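Local coordinates for protein folylpolyglutamate synthase (FolC) (Helicobacter pylori, PDB 6K8C) that probably adds glutamate to dihydropteroate and to tetrahydrofolates in ATP-dependent reactions, making dihydrofolate and folylpolyglutamates, at residues L12-K21 and S116-Y124. Numbering follows the deposited sequence.
Sequences LKAFLETKPK and SSACSYFEY
Lys19 NZ donates to two backbone carbonyls at the turn between helices 114-118 and 121-132. Its bond to Cys119 O is 2.7 Å long, with the donor tilted 20° from the carbonyl plane, whereas Ser116 O, 3.0 Å from Lys19 NZ, is met in the plane. Ser116 O also accepts from Cys119 N, so two donors share this carbonyl. The lysine chain runs extended beside the turn and bends only at its last torsion (chi4 -45°), which brings NZ round to both oxygens. A second polar link passes through a water that donates to Pro20 O and accepts from Tyr121 N.

Beside the lysine, Phe15 presents its CD2-CE2 edge to one face of Tyr124 in a T-shaped pair, with ring planes at 65° and centroids 4.8 Å apart. At the far end of the same ring, Phe15 CZ lies 3.6 Å from Ser116 O, which sits at the ring edge. Tyr124 OH is hydrogen-bonded to His107 of helix 100-110, tying the tyrosine to a third helix. Leu12 CD1 meets the Tyr124 edge, while Leu16 fits between the two tyrosines, its CD2 4.0 Å from both Tyr124 CD2 and Tyr121 CE2. Outermost, Lys21, poorly ordered, is modelled with CD over one Tyr121 face, 3.5 Å from the centroid, a CH-pi contact that is less certain than the rest.

Ser120 and Glu123 close the new helix start with reciprocal bonds, Ser120 N to Glu123 OE1 and Glu123 N to Ser120 OG. The N-terminal helix 12-17 packs against the turn joining helices 114-118 and 121-132 within the Mur ligase middle-domain region, and the second of these helices begins with a classic capping box.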
loop_
_atom_site.group_PDB
_atom_site.type_symbol
_atom_site.label_atom_id
_atom_site.label_comp_id
_atom_site.label_asym_id
_atom_site.label_seq_id
_atom_site.Cartn_x
_atom_site.Cartn_y
_atom_site.Cartn_z
ATOM N N LEU A 12 -9.703 16.983 -12.746
ATOM C CA LEU A 12 -9.003 16.597 -11.526
ATOM C C LEU A 12 -7.489 16.629 -11.716
ATOM O O LEU A 12 -6.757 17.041 -10.809
ATOM C CB LEU A 12 -9.460 15.209 -11.082
ATOM C CG LEU A 12 -8.609 14.572 -9.984
ATOM C CD1 LEU A 12 -8.682 15.403 -8.712
ATOM C CD2 LEU A 12 -9.063 13.141 -9.723
ATOM N N LYS A 13 -7.003 16.199 -12.883
ATOM C CA LYS A 13 -5.562 16.155 -13.112
ATOM C C LYS A 13 -4.932 17.534 -12.936
ATOM O O LYS A 13 -3.904 17.679 -12.261
ATOM C CB LYS A 13 -5.268 15.593 -14.506
ATOM C CG LYS A 13 -3.802 15.695 -14.915
ATOM C CD LYS A 13 -3.571 15.189 -16.334
ATOM C CE LYS A 13 -3.441 13.671 -16.365
ATOM N NZ LYS A 13 -2.246 13.186 -15.616
ATOM N N ALA A 14 -5.556 18.565 -13.516
ATOM C CA ALA A 14 -5.035 19.922 -13.380
ATOM C C ALA A 14 -5.115 20.404 -11.939
ATOM O O ALA A 14 -4.207 21.093 -11.461
ATOM C CB ALA A 14 -5.794 20.875 -14.309
ATOM N N PHE A 15 -6.190 20.053 -11.230
ATOM C CA PHE A 15 -6.326 20.470 -9.837
ATOM C C PHE A 15 -5.246 19.845 -8.960
ATOM O O PHE A 15 -4.717 20.499 -8.052
ATOM C CB PHE A 15 -7.717 20.106 -9.321
ATOM C CG PHE A 15 -8.071 20.747 -8.013
ATOM C CD1 PHE A 15 -8.185 22.125 -7.907
ATOM C CD2 PHE A 15 -8.313 19.970 -6.892
ATOM C CE1 PHE A 15 -8.527 22.717 -6.702
ATOM C CE2 PHE A 15 -8.664 20.554 -5.691
ATOM C CZ PHE A 15 -8.765 21.932 -5.592
ATOM N N LEU A 16 -4.905 18.577 -9.209
ATOM C CA LEU A 16 -3.840 17.945 -8.430
ATOM C C LEU A 16 -2.481 18.566 -8.728
ATOM O O LEU A 16 -1.623 18.630 -7.843
ATOM C CB LEU A 16 -3.804 16.440 -8.694
ATOM C CG LEU A 16 -5.023 15.665 -8.186
ATOM C CD1 LEU A 16 -4.912 14.193 -8.545
ATOM C CD2 LEU A 16 -5.163 15.851 -6.683
ATOM N N GLU A 17 -2.266 19.047 -9.952
ATOM C CA GLU A 17 -0.976 19.652 -10.264
ATOM C C GLU A 17 -0.769 20.995 -9.567
ATOM O O GLU A 17 0.376 21.448 -9.461
ATOM C CB GLU A 17 -0.813 19.789 -11.779
ATOM C CG GLU A 17 -0.351 18.492 -12.431
ATOM C CD GLU A 17 -0.697 18.389 -13.905
ATOM O OE1 GLU A 17 -0.564 17.278 -14.459
ATOM O OE2 GLU A 17 -1.087 19.409 -14.512
ATOM N N THR A 18 -1.835 21.632 -9.078
ATOM C CA THR A 18 -1.696 22.808 -8.224
ATOM C C THR A 18 -1.344 22.454 -6.788
ATOM O O THR A 18 -1.144 23.360 -5.973
ATOM C CB THR A 18 -2.981 23.635 -8.222
ATOM O OG1 THR A 18 -3.950 23.011 -7.366
ATOM C CG2 THR A 18 -3.543 23.765 -9.633
ATOM N N LYS A 19 -1.278 21.166 -6.451
ATOM C CA LYS A 19 -0.886 20.716 -5.118
ATOM C C LYS A 19 0.365 19.862 -5.274
ATOM O O LYS A 19 0.285 18.624 -5.262
ATOM C CB LYS A 19 -2.006 19.941 -4.425
ATOM C CG LYS A 19 -3.327 20.692 -4.354
ATOM C CD LYS A 19 -4.493 19.729 -4.159
ATOM C CE LYS A 19 -5.814 20.473 -3.956
ATOM N NZ LYS A 19 -5.761 21.630 -3.010
ATOM N N PRO A 20 1.530 20.488 -5.454
ATOM C CA PRO A 20 2.778 19.716 -5.516
ATOM C C PRO A 20 2.887 18.808 -4.303
ATOM O O PRO A 20 2.758 19.251 -3.159
ATOM C CB PRO A 20 3.870 20.794 -5.529
ATOM C CG PRO A 20 3.189 22.071 -5.154
ATOM C CD PRO A 20 1.766 21.935 -5.560
ATOM N N LYS A 21 3.106 17.517 -4.568
ATOM C CA LYS A 21 2.866 16.477 -3.575
ATOM C C LYS A 21 3.776 16.573 -2.355
ATOM O O LYS A 21 3.516 15.887 -1.361
ATOM C CB LYS A 21 3.001 15.101 -4.231
ATOM C CG LYS A 21 2.711 15.107 -5.725
ATOM C CD LYS A 21 1.977 13.848 -6.155
ATOM C CE LYS A 21 2.757 12.590 -5.815
ATOM N NZ LYS A 21 2.198 11.379 -6.486
ATOM N N SER A 116 -11.447 22.685 -0.180
ATOM C CA SER A 116 -10.796 21.846 -1.179
ATOM C C SER A 116 -9.524 22.497 -1.707
ATOM O O SER A 116 -8.526 21.811 -1.953
ATOM C CB SER A 116 -11.763 21.547 -2.319
ATOM O OG SER A 116 -12.810 20.705 -1.870
ATOM N N SER A 117 -9.539 23.818 -1.894
ATOM C CA SER A 117 -8.326 24.502 -2.330
ATOM C C SER A 117 -7.269 24.509 -1.240
ATOM O O SER A 117 -6.070 24.519 -1.541
ATOM C CB SER A 117 -8.648 25.933 -2.763
ATOM O OG SER A 117 -9.386 25.944 -3.969
ATOM N N ALA A 118 -7.687 24.500 0.027
ATOM C CA ALA A 118 -6.731 24.468 1.127
ATOM C C ALA A 118 -6.083 23.098 1.301
ATOM O O ALA A 118 -5.061 22.996 1.986
ATOM C CB ALA A 118 -7.418 24.885 2.429
ATOM N N CYS A 119 -6.647 22.053 0.702
ATOM C CA CYS A 119 -6.120 20.705 0.886
ATOM C C CYS A 119 -4.723 20.563 0.302
ATOM O O CYS A 119 -4.431 21.061 -0.789
ATOM C CB CYS A 119 -7.028 19.677 0.215
ATOM S SG CYS A 119 -8.507 19.244 1.127
ATOM N N SER A 120 -3.866 19.849 1.026
ATOM C CA SER A 120 -2.696 19.257 0.403
ATOM C C SER A 120 -3.135 18.175 -0.585
ATOM O O SER A 120 -4.298 17.768 -0.628
ATOM C CB SER A 120 -1.770 18.654 1.459
ATOM O OG SER A 120 -2.280 17.415 1.938
ATOM N N TYR A 121 -2.172 17.700 -1.377
ATOM C CA TYR A 121 -2.439 16.623 -2.326
ATOM C C TYR A 121 -3.095 15.425 -1.640
ATOM O O TYR A 121 -4.171 14.968 -2.047
ATOM C CB TYR A 121 -1.126 16.222 -3.003
ATOM C CG TYR A 121 -1.216 15.113 -4.026
ATOM C CD1 TYR A 121 -1.120 13.780 -3.644
ATOM C CD2 TYR A 121 -1.359 15.398 -5.379
ATOM C CE1 TYR A 121 -1.184 12.766 -4.575
ATOM C CE2 TYR A 121 -1.422 14.389 -6.319
ATOM C CZ TYR A 121 -1.331 13.072 -5.910
ATOM O OH TYR A 121 -1.385 12.059 -6.839
ATOM N N PHE A 122 -2.469 14.918 -0.581
ATOM C CA PHE A 122 -3.005 13.734 0.082
ATOM C C PHE A 122 -4.296 14.042 0.829
ATOM O O PHE A 122 -5.183 13.186 0.899
ATOM C CB PHE A 122 -1.970 13.141 1.039
ATOM C CG PHE A 122 -2.429 11.866 1.705
ATOM C CD1 PHE A 122 -2.548 10.695 0.974
ATOM C CD2 PHE A 122 -2.768 11.849 3.050
ATOM C CE1 PHE A 122 -2.981 9.519 1.578
ATOM C CE2 PHE A 122 -3.201 10.680 3.658
ATOM C CZ PHE A 122 -3.308 9.516 2.922
ATOM N N GLU A 123 -4.425 15.254 1.381
ATOM C CA GLU A 123 -5.675 15.634 2.034
ATOM C C GLU A 123 -6.836 15.645 1.046
ATOM O O GLU A 123 -7.955 15.241 1.388
ATOM C CB GLU A 123 -5.519 16.999 2.718
ATOM C CG GLU A 123 -4.630 16.926 3.969
ATOM C CD GLU A 123 -4.187 18.284 4.470
ATOM O OE1 GLU A 123 -4.488 19.306 3.814
ATOM O OE2 GLU A 123 -3.535 18.329 5.532
ATOM N N TYR A 124 -6.591 16.092 -0.191
ATOM C CA TYR A 124 -7.649 16.076 -1.199
ATOM C C TYR A 124 -8.010 14.651 -1.605
ATOM O O TYR A 124 -9.190 14.338 -1.813
ATOM C CB TYR A 124 -7.232 16.884 -2.425
ATOM C CG TYR A 124 -8.395 17.224 -3.323
ATOM C CD1 TYR A 124 -9.453 17.999 -2.855
ATOM C CD2 TYR A 124 -8.453 16.756 -4.628
ATOM C CE1 TYR A 124 -10.525 18.309 -3.668
ATOM C CE2 TYR A 124 -9.520 17.063 -5.447
ATOM C CZ TYR A 124 -10.552 17.837 -4.960
ATOM O OH TYR A 124 -11.615 18.137 -5.772
HETATM O O HOH W 1 0.305 19.138 -1.604
#